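PDB 4F8Y: NADPH Quinone Oxidoreductase from Streptococcus mutans, which probably catalyses the NADPH-dependent reduction of quinones such as menadione, using a bound FAD cofactor. Local coordinates for residues L77-P89 against Q139-K151. Numbering follows the deposited sequence.
Sequences LIFIFPIWWSGMP and QDYGKVLKKQILK. With FAD (flavin-adenine dinucleotide), chain E; VK3 (menadione), chain H.
I83 lies against one face of the Y141 ring, the two side chains crossing at about a right angle. I83 CG2 sits 4.2 Å from the centroid of the Y141 ring, 23° off the normal, a CH-pi contact. S86 CA makes a second, off-centre CH-pi contact with the same ring. The backbones join here too: Y141 N donates to S86 O at 2.7 Å. With CG anti to the backbone N (chi1 -161°), the carboxylate of D140 lies beside G87 CA, in the type I' turn W84-G87. Its OD1 accepts from V144 N, which comes from above the carboxylate plane, and more weakly from G142 N. OD2 accepts a hydrogen bond from a water, which in turn accepts from M88 N and so bridges the segments. In this flavodoxin-like fold, segment 77-89 runs from the central parallel strand 76-82 into a loop at the flavin. S86 N donates to FAD O4 and W85 N to FAD N5, while FAD N3 donates to Y141 OH at 2.7 Å; T130 OG1 is also hydrogen-bonded to that hydroxyl. Further from the flavin, helix 143-150 covers the strand with apolar side chains. L145 CD2 lies over the rim of one F79 face and also reaches F81 CE2, at 3.6 Å. Both methyls of L150 touch F79 CE2. The M88 chain bends at chi3 (-79°), and M88 CE meets I149 CD1 tip to tip at 3.6 Å; I96 of helix 90-99 touches both side chains.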
loop_
_atom_site.group_PDB
_atom_site.type_symbol
_atom_site.label_atom_id
_atom_site.label_comp_id
_atom_site.label_asym_id
_atom_site.label_seq_id
_atom_site.Cartn_x
_atom_site.Cartn_y
_atom_site.Cartn_z
ATOM N N LEU A 77 9.725 4.945 -15.959
ATOM C CA LEU A 77 8.529 4.227 -15.515
ATOM C C LEU A 77 7.378 5.189 -15.276
ATOM O O LEU A 77 7.524 6.180 -14.565
ATOM C CB LEU A 77 8.802 3.435 -14.235
ATOM C CG LEU A 77 9.869 2.344 -14.306
ATOM C CD1 LEU A 77 11.246 2.889 -13.944
ATOM C CD2 LEU A 77 9.492 1.211 -13.377
ATOM N N ILE A 78 6.231 4.900 -15.876
ATOM C CA ILE A 78 5.040 5.691 -15.611
ATOM C C ILE A 78 4.100 4.850 -14.752
ATOM O O ILE A 78 3.709 3.760 -15.160
ATOM C CB ILE A 78 4.334 6.122 -16.919
ATOM C CG1 ILE A 78 5.322 6.844 -17.846
ATOM C CG2 ILE A 78 3.125 6.984 -16.602
ATOM C CD1 ILE A 78 4.801 7.095 -19.268
ATOM N N PHE A 79 3.768 5.333 -13.558
ATOM C CA PHE A 79 2.814 4.638 -12.693
ATOM C C PHE A 79 1.424 5.279 -12.780
ATOM O O PHE A 79 1.269 6.472 -12.519
ATOM C CB PHE A 79 3.294 4.626 -11.241
ATOM C CG PHE A 79 4.543 3.811 -11.012
ATOM C CD1 PHE A 79 4.464 2.463 -10.690
ATOM C CD2 PHE A 79 5.794 4.392 -11.114
ATOM C CE1 PHE A 79 5.619 1.713 -10.472
ATOM C CE2 PHE A 79 6.951 3.645 -10.900
ATOM C CZ PHE A 79 6.858 2.308 -10.578
ATOM N N ILE A 80 0.422 4.482 -13.153
ATOM C CA ILE A 80 -0.963 4.956 -13.226
ATOM C C ILE A 80 -1.865 4.182 -12.261
ATOM O O ILE A 80 -2.042 2.973 -12.411
ATOM C CB ILE A 80 -1.540 4.815 -14.662
ATOM C CG1 ILE A 80 -0.712 5.627 -15.662
ATOM C CG2 ILE A 80 -3.022 5.234 -14.696
ATOM C CD1 ILE A 80 -1.067 5.347 -17.105
ATOM N N PHE A 81 -2.449 4.872 -11.283
ATOM C CA PHE A 81 -3.323 4.204 -10.312
ATOM C C PHE A 81 -4.307 5.128 -9.584
ATOM O O PHE A 81 -4.026 6.320 -9.414
ATOM C CB PHE A 81 -2.492 3.394 -9.290
ATOM C CG PHE A 81 -1.519 4.220 -8.484
ATOM C CD1 PHE A 81 -1.902 4.799 -7.287
ATOM C CD2 PHE A 81 -0.212 4.394 -8.913
ATOM C CE1 PHE A 81 -1.000 5.554 -6.543
ATOM C CE2 PHE A 81 0.692 5.140 -8.171
ATOM C CZ PHE A 81 0.297 5.723 -6.986
ATOM N N PRO A 82 -5.465 4.573 -9.153
ATOM C CA PRO A 82 -6.362 5.305 -8.247
ATOM C C PRO A 82 -5.801 5.276 -6.834
ATOM O O PRO A 82 -5.174 4.288 -6.446
ATOM C CB PRO A 82 -7.663 4.485 -8.264
ATOM C CG PRO A 82 -7.381 3.232 -9.019
ATOM C CD PRO A 82 -5.927 3.196 -9.402
ATOM N N ILE A 83 -6.024 6.342 -6.077
ATOM C CA ILE A 83 -5.733 6.324 -4.656
ATOM C C ILE A 83 -6.779 5.460 -3.943
ATOM O O ILE A 83 -7.975 5.752 -4.017
ATOM C CB ILE A 83 -5.749 7.746 -4.061
ATOM C CG1 ILE A 83 -4.551 8.544 -4.574
ATOM C CG2 ILE A 83 -5.721 7.695 -2.539
ATOM C CD1 ILE A 83 -3.223 7.841 -4.374
ATOM N N TRP A 84 -6.333 4.386 -3.291
ATOM C CA TRP A 84 -7.206 3.610 -2.401
ATOM C C TRP A 84 -6.672 3.686 -0.969
ATOM O O TRP A 84 -5.530 3.294 -0.692
ATOM C CB TRP A 84 -7.324 2.136 -2.831
ATOM C CG TRP A 84 -8.039 1.889 -4.138
ATOM C CD1 TRP A 84 -8.767 2.786 -4.870
ATOM C CD2 TRP A 84 -8.107 0.646 -4.843
ATOM N NE1 TRP A 84 -9.272 2.178 -5.996
ATOM C CE2 TRP A 84 -8.885 0.865 -6.001
ATOM C CE3 TRP A 84 -7.585 -0.632 -4.609
ATOM C CZ2 TRP A 84 -9.145 -0.147 -6.926
ATOM C CZ3 TRP A 84 -7.850 -1.636 -5.523
ATOM C CH2 TRP A 84 -8.620 -1.388 -6.669
ATOM N N TRP A 85 -7.496 4.202 -0.062
ATOM C CA TRP A 85 -7.068 4.421 1.320
ATOM C C TRP A 85 -5.695 5.105 1.442
ATOM O O TRP A 85 -4.783 4.593 2.095
ATOM C CB TRP A 85 -7.147 3.116 2.114
ATOM C CG TRP A 85 -8.567 2.636 2.231
ATOM C CD1 TRP A 85 -9.138 1.586 1.572
ATOM C CD2 TRP A 85 -9.604 3.222 3.029
ATOM N NE1 TRP A 85 -10.462 1.468 1.925
ATOM C CE2 TRP A 85 -10.773 2.459 2.821
ATOM C CE3 TRP A 85 -9.655 4.312 3.906
ATOM C CZ2 TRP A 85 -11.979 2.750 3.461
ATOM C CZ3 TRP A 85 -10.853 4.599 4.538
ATOM C CH2 TRP A 85 -11.998 3.819 4.313
ATOM N N SER A 86 -5.579 6.265 0.786
ATOM C CA SER A 86 -4.421 7.158 0.874
ATOM C C SER A 86 -3.167 6.666 0.148
ATOM O O SER A 86 -2.132 7.328 0.188
ATOM C CB SER A 86 -4.094 7.451 2.335
ATOM O OG SER A 86 -5.262 7.828 3.036
ATOM N N GLY A 87 -3.251 5.512 -0.512
ATOM C CA GLY A 87 -2.093 4.969 -1.194
ATOM C C GLY A 87 -2.353 3.997 -2.330
ATOM O O GLY A 87 -3.440 3.937 -2.899
ATOM N N MET A 88 -1.328 3.226 -2.664
ATOM C CA MET A 88 -1.402 2.327 -3.797
ATOM C C MET A 88 -2.390 1.208 -3.526
ATOM O O MET A 88 -2.452 0.703 -2.406
ATOM C CB MET A 88 -0.027 1.722 -4.071
ATOM C CG MET A 88 1.030 2.723 -4.474
ATOM S SD MET A 88 2.617 1.900 -4.641
ATOM C CE MET A 88 3.105 1.763 -2.915
ATOM N N PRO A 89 -3.177 0.824 -4.549
ATOM C CA PRO A 89 -3.992 -0.389 -4.447
ATOM C C PRO A 89 -3.117 -1.560 -3.998
ATOM O O PRO A 89 -1.932 -1.598 -4.334
ATOM C CB PRO A 89 -4.477 -0.602 -5.886
ATOM C CG PRO A 89 -4.523 0.758 -6.463
ATOM C CD PRO A 89 -3.386 1.525 -5.830
ATOM N N GLN A 139 -1.140 12.356 4.655
ATOM C CA GLN A 139 -0.111 11.331 4.529
ATOM C C GLN A 139 -0.243 10.614 3.186
ATOM O O GLN A 139 -1.359 10.317 2.733
ATOM C CB GLN A 139 -0.224 10.327 5.676
ATOM C CG GLN A 139 -0.025 10.953 7.033
ATOM C CD GLN A 139 1.413 11.313 7.269
ATOM O OE1 GLN A 139 2.285 10.462 7.189
ATOM N NE2 GLN A 139 1.676 12.581 7.556
ATOM N N ASP A 140 0.903 10.354 2.554
ATOM C CA ASP A 140 0.981 9.584 1.311
ATOM C C ASP A 140 0.267 10.272 0.136
ATOM O O ASP A 140 0.705 11.333 -0.325
ATOM C CB ASP A 140 0.474 8.154 1.524
ATOM C CG ASP A 140 0.932 7.204 0.442
ATOM O OD1 ASP A 140 1.541 7.668 -0.541
ATOM O OD2 ASP A 140 0.679 5.991 0.570
ATOM N N TYR A 141 -0.826 9.684 -0.348
ATOM C CA TYR A 141 -1.445 10.142 -1.602
ATOM C C TYR A 141 -0.425 10.250 -2.747
ATOM O O TYR A 141 -0.374 11.259 -3.465
ATOM C CB TYR A 141 -2.177 11.475 -1.411
ATOM C CG TYR A 141 -3.572 11.329 -0.852
ATOM C CD1 TYR A 141 -4.687 11.485 -1.666
ATOM C CD2 TYR A 141 -3.776 11.031 0.486
ATOM C CE1 TYR A 141 -5.970 11.351 -1.159
ATOM C CE2 TYR A 141 -5.053 10.894 1.000
ATOM C CZ TYR A 141 -6.144 11.053 0.171
ATOM O OH TYR A 141 -7.410 10.919 0.680
ATOM N N GLY A 142 0.373 9.198 -2.921
ATOM C CA GLY A 142 1.390 9.168 -3.960
ATOM C C GLY A 142 2.751 9.666 -3.506
ATOM O O GLY A 142 3.752 9.412 -4.171
ATOM N N LYS A 143 2.781 10.375 -2.378
ATOM C CA LYS A 143 4.023 10.901 -1.811
ATOM C C LYS A 143 4.954 9.819 -1.244
ATOM O O LYS A 143 6.167 9.986 -1.255
ATOM C CB LYS A 143 3.742 11.983 -0.756
ATOM C CG LYS A 143 3.167 13.270 -1.321
ATOM C CD LYS A 143 3.035 14.345 -0.249
ATOM C CE LYS A 143 1.932 14.010 0.753
ATOM N NZ LYS A 143 1.718 15.088 1.755
ATOM N N VAL A 144 4.400 8.720 -0.743
ATOM C CA VAL A 144 5.240 7.615 -0.281
ATOM C C VAL A 144 6.022 7.003 -1.453
ATOM O O VAL A 144 7.245 6.932 -1.412
ATOM C CB VAL A 144 4.432 6.530 0.497
ATOM C CG1 VAL A 144 5.223 5.239 0.620
ATOM C CG2 VAL A 144 4.032 7.046 1.873
ATOM N N LEU A 145 5.315 6.579 -2.498
ATOM C CA LEU A 145 5.943 6.023 -3.706
ATOM C C LEU A 145 7.006 6.948 -4.321
ATOM O O LEU A 145 8.096 6.508 -4.671
ATOM C CB LEU A 145 4.877 5.670 -4.750
ATOM C CG LEU A 145 5.337 5.075 -6.085
ATOM C CD1 LEU A 145 5.971 3.706 -5.874
ATOM C CD2 LEU A 145 4.164 4.982 -7.075
ATOM N N LYS A 146 6.688 8.229 -4.457
ATOM C CA LYS A 146 7.662 9.198 -4.936
ATOM C C LYS A 146 8.858 9.377 -4.000
ATOM O O LYS A 146 10.011 9.249 -4.416
ATOM C CB LYS A 146 7.008 10.567 -5.145
ATOM C CG LYS A 146 8.045 11.674 -5.292
ATOM C CD LYS A 146 7.508 12.899 -6.004
ATOM C CE LYS A 146 8.637 13.867 -6.310
ATOM N NZ LYS A 146 8.108 15.196 -6.684
ATOM N N LYS A 147 8.575 9.701 -2.742
ATOM C CA LYS A 147 9.612 10.137 -1.804
ATOM C C LYS A 147 10.296 9.005 -1.039
ATOM O O LYS A 147 11.497 9.068 -0.768
ATOM C CB LYS A 147 9.038 11.155 -0.805
ATOM C CG LYS A 147 8.341 12.332 -1.453
ATOM N N GLN A 148 9.535 7.974 -0.678
ATOM C CA GLN A 148 10.061 6.939 0.210
ATOM C C GLN A 148 10.226 5.553 -0.426
ATOM O O GLN A 148 10.661 4.606 0.236
ATOM C CB GLN A 148 9.231 6.892 1.496
ATOM C CG GLN A 148 9.326 8.203 2.262
ATOM C CD GLN A 148 8.367 8.311 3.416
ATOM O OE1 GLN A 148 8.110 9.409 3.909
ATOM N NE2 GLN A 148 7.836 7.177 3.863
ATOM N N ILE A 149 9.885 5.447 -1.708
ATOM C CA ILE A 149 10.122 4.229 -2.476
ATOM C C ILE A 149 11.074 4.495 -3.650
ATOM O O ILE A 149 12.222 4.053 -3.644
ATOM C CB ILE A 149 8.807 3.604 -3.002
ATOM C CG1 ILE A 149 7.801 3.407 -1.860
ATOM C CG2 ILE A 149 9.089 2.282 -3.706
ATOM C CD1 ILE A 149 6.494 2.768 -2.292
ATOM N N LEU A 150 10.599 5.234 -4.647
ATOM C CA LEU A 150 11.358 5.415 -5.880
ATOM C C LEU A 150 12.672 6.152 -5.636
ATOM O O LEU A 150 13.714 5.747 -6.140
ATOM C CB LEU A 150 10.506 6.095 -6.969
ATOM C CG LEU A 150 9.233 5.359 -7.441
ATOM C CD1 LEU A 150 8.414 6.208 -8.398
ATOM C CD2 LEU A 150 9.537 4.000 -8.066
ATOM N N LYS A 151 12.632 7.216 -4.846
ATOM C CA LYS A 151 13.848 7.994 -4.582
ATOM C C LYS A 151 14.967 7.196 -3.891
ATOM O O LYS A 151 16.127 7.263 -4.316
ATOM C CB LYS A 151 13.528 9.307 -3.816
HETATM P PA FAD E . -14.226 5.588 -12.482
HETATM O O1A FAD E . -15.337 5.147 -11.352
HETATM O O2A FAD E . -13.921 4.452 -13.347
HETATM O O5B FAD E . -14.790 6.843 -13.361
HETATM C C5B FAD E . -14.944 8.085 -12.730
HETATM C C4B FAD E . -15.696 9.100 -13.574
HETATM O O4B FAD E . -15.079 9.466 -14.854
HETATM C C3B FAD E . -17.155 8.677 -14.017
HETATM O O3B FAD E . -18.227 9.537 -13.755
HETATM C C2B FAD E . -16.941 8.178 -15.433
HETATM O O2B FAD E . -18.077 7.896 -16.205
HETATM C C1B FAD E . -15.973 9.195 -15.895
HETATM N N9A FAD E . -15.267 8.883 -17.134
HETATM C C8A FAD E . -14.874 7.684 -17.577
HETATM N N7A FAD E . -14.221 7.867 -18.784
HETATM C C5A FAD E . -14.222 9.214 -19.065
HETATM C C6A FAD E . -13.720 9.940 -20.117
HETATM N N6A FAD E . -13.034 9.262 -21.206
HETATM N N1A FAD E . -13.866 11.270 -20.146
HETATM C C2A FAD E . -14.510 11.910 -19.139
HETATM N N3A FAD E . -15.006 11.187 -18.098
HETATM C C4A FAD E . -14.858 9.848 -18.067
HETATM N N1 FAD E . -10.250 8.815 -2.994
HETATM C C2 FAD E . -9.974 9.863 -1.905
HETATM O O2 FAD E . -9.612 11.126 -2.360
HETATM N N3 FAD E . -9.028 9.294 -0.814
HETATM C C4 FAD E . -9.174 7.801 -0.289
HETATM O O4 FAD E . -8.029 7.321 0.333
HETATM C C4X FAD E . -9.723 6.822 -1.350
HETATM N N5 FAD E . -9.885 5.398 -1.068
HETATM C C5X FAD E . -10.614 4.523 -1.965
HETATM C C6 FAD E . -10.635 3.142 -1.651
HETATM C C7 FAD E . -11.302 2.277 -2.472
HETATM C C7M FAD E . -11.316 0.786 -2.147
HETATM C C8 FAD E . -11.935 2.745 -3.572
HETATM C C8M FAD E . -12.676 1.783 -4.495
HETATM C C9 FAD E . -11.913 4.081 -3.871
HETATM C C9A FAD E . -11.228 4.981 -3.026
HETATM N N10 FAD E . -11.215 6.384 -3.374
HETATM C C10 FAD E . -10.501 7.380 -2.564
HETATM C "C1'" FAD E . -11.754 6.820 -4.644
HETATM C "C2'" FAD E . -10.847 6.675 -5.865
HETATM O "O2'" FAD E . -9.581 7.281 -5.771
HETATM C "C3'" FAD E . -11.584 6.979 -7.154
HETATM O "O3'" FAD E . -12.733 6.203 -7.331
HETATM C "C4'" FAD E . -10.641 6.889 -8.338
HETATM O "O4'" FAD E . -9.418 7.525 -8.148
HETATM C "C5'" FAD E . -11.278 7.302 -9.645
HETATM O "O5'" FAD E . -10.639 6.737 -10.739
HETATM P P FAD E . -11.446 5.503 -11.456
HETATM O O1P FAD E . -10.623 5.060 -12.811
HETATM O O2P FAD E . -11.589 4.392 -10.517
HETATM O O3P FAD E . -12.912 6.213 -11.717
HETATM C C1K VK3 H . -12.586 6.363 0.864
HETATM O O1K VK3 H . -12.862 4.991 0.828
HETATM C C2K VK3 H . -11.767 6.922 1.980
HETATM C C3K VK3 H . -11.503 8.279 2.030
HETATM C C4K VK3 H . -12.011 9.136 1.017
HETATM O O4K VK3 H . -11.741 10.516 1.099
HETATM C C5K VK3 H . -12.798 8.593 -0.060
HETATM C C6K VK3 H . -13.316 9.430 -1.085
HETATM C C7K VK3 H . -14.063 8.900 -2.106
HETATM C C8K VK3 H . -14.343 7.439 -2.155
HETATM C C9K VK3 H . -13.846 6.637 -1.167
HETATM C C10 VK3 H . -13.071 7.178 -0.111
HETATM C C11 VK3 H . -10.682 8.866 3.180
HETATM O O HOH W 1 1.241 3.747 -1.064
#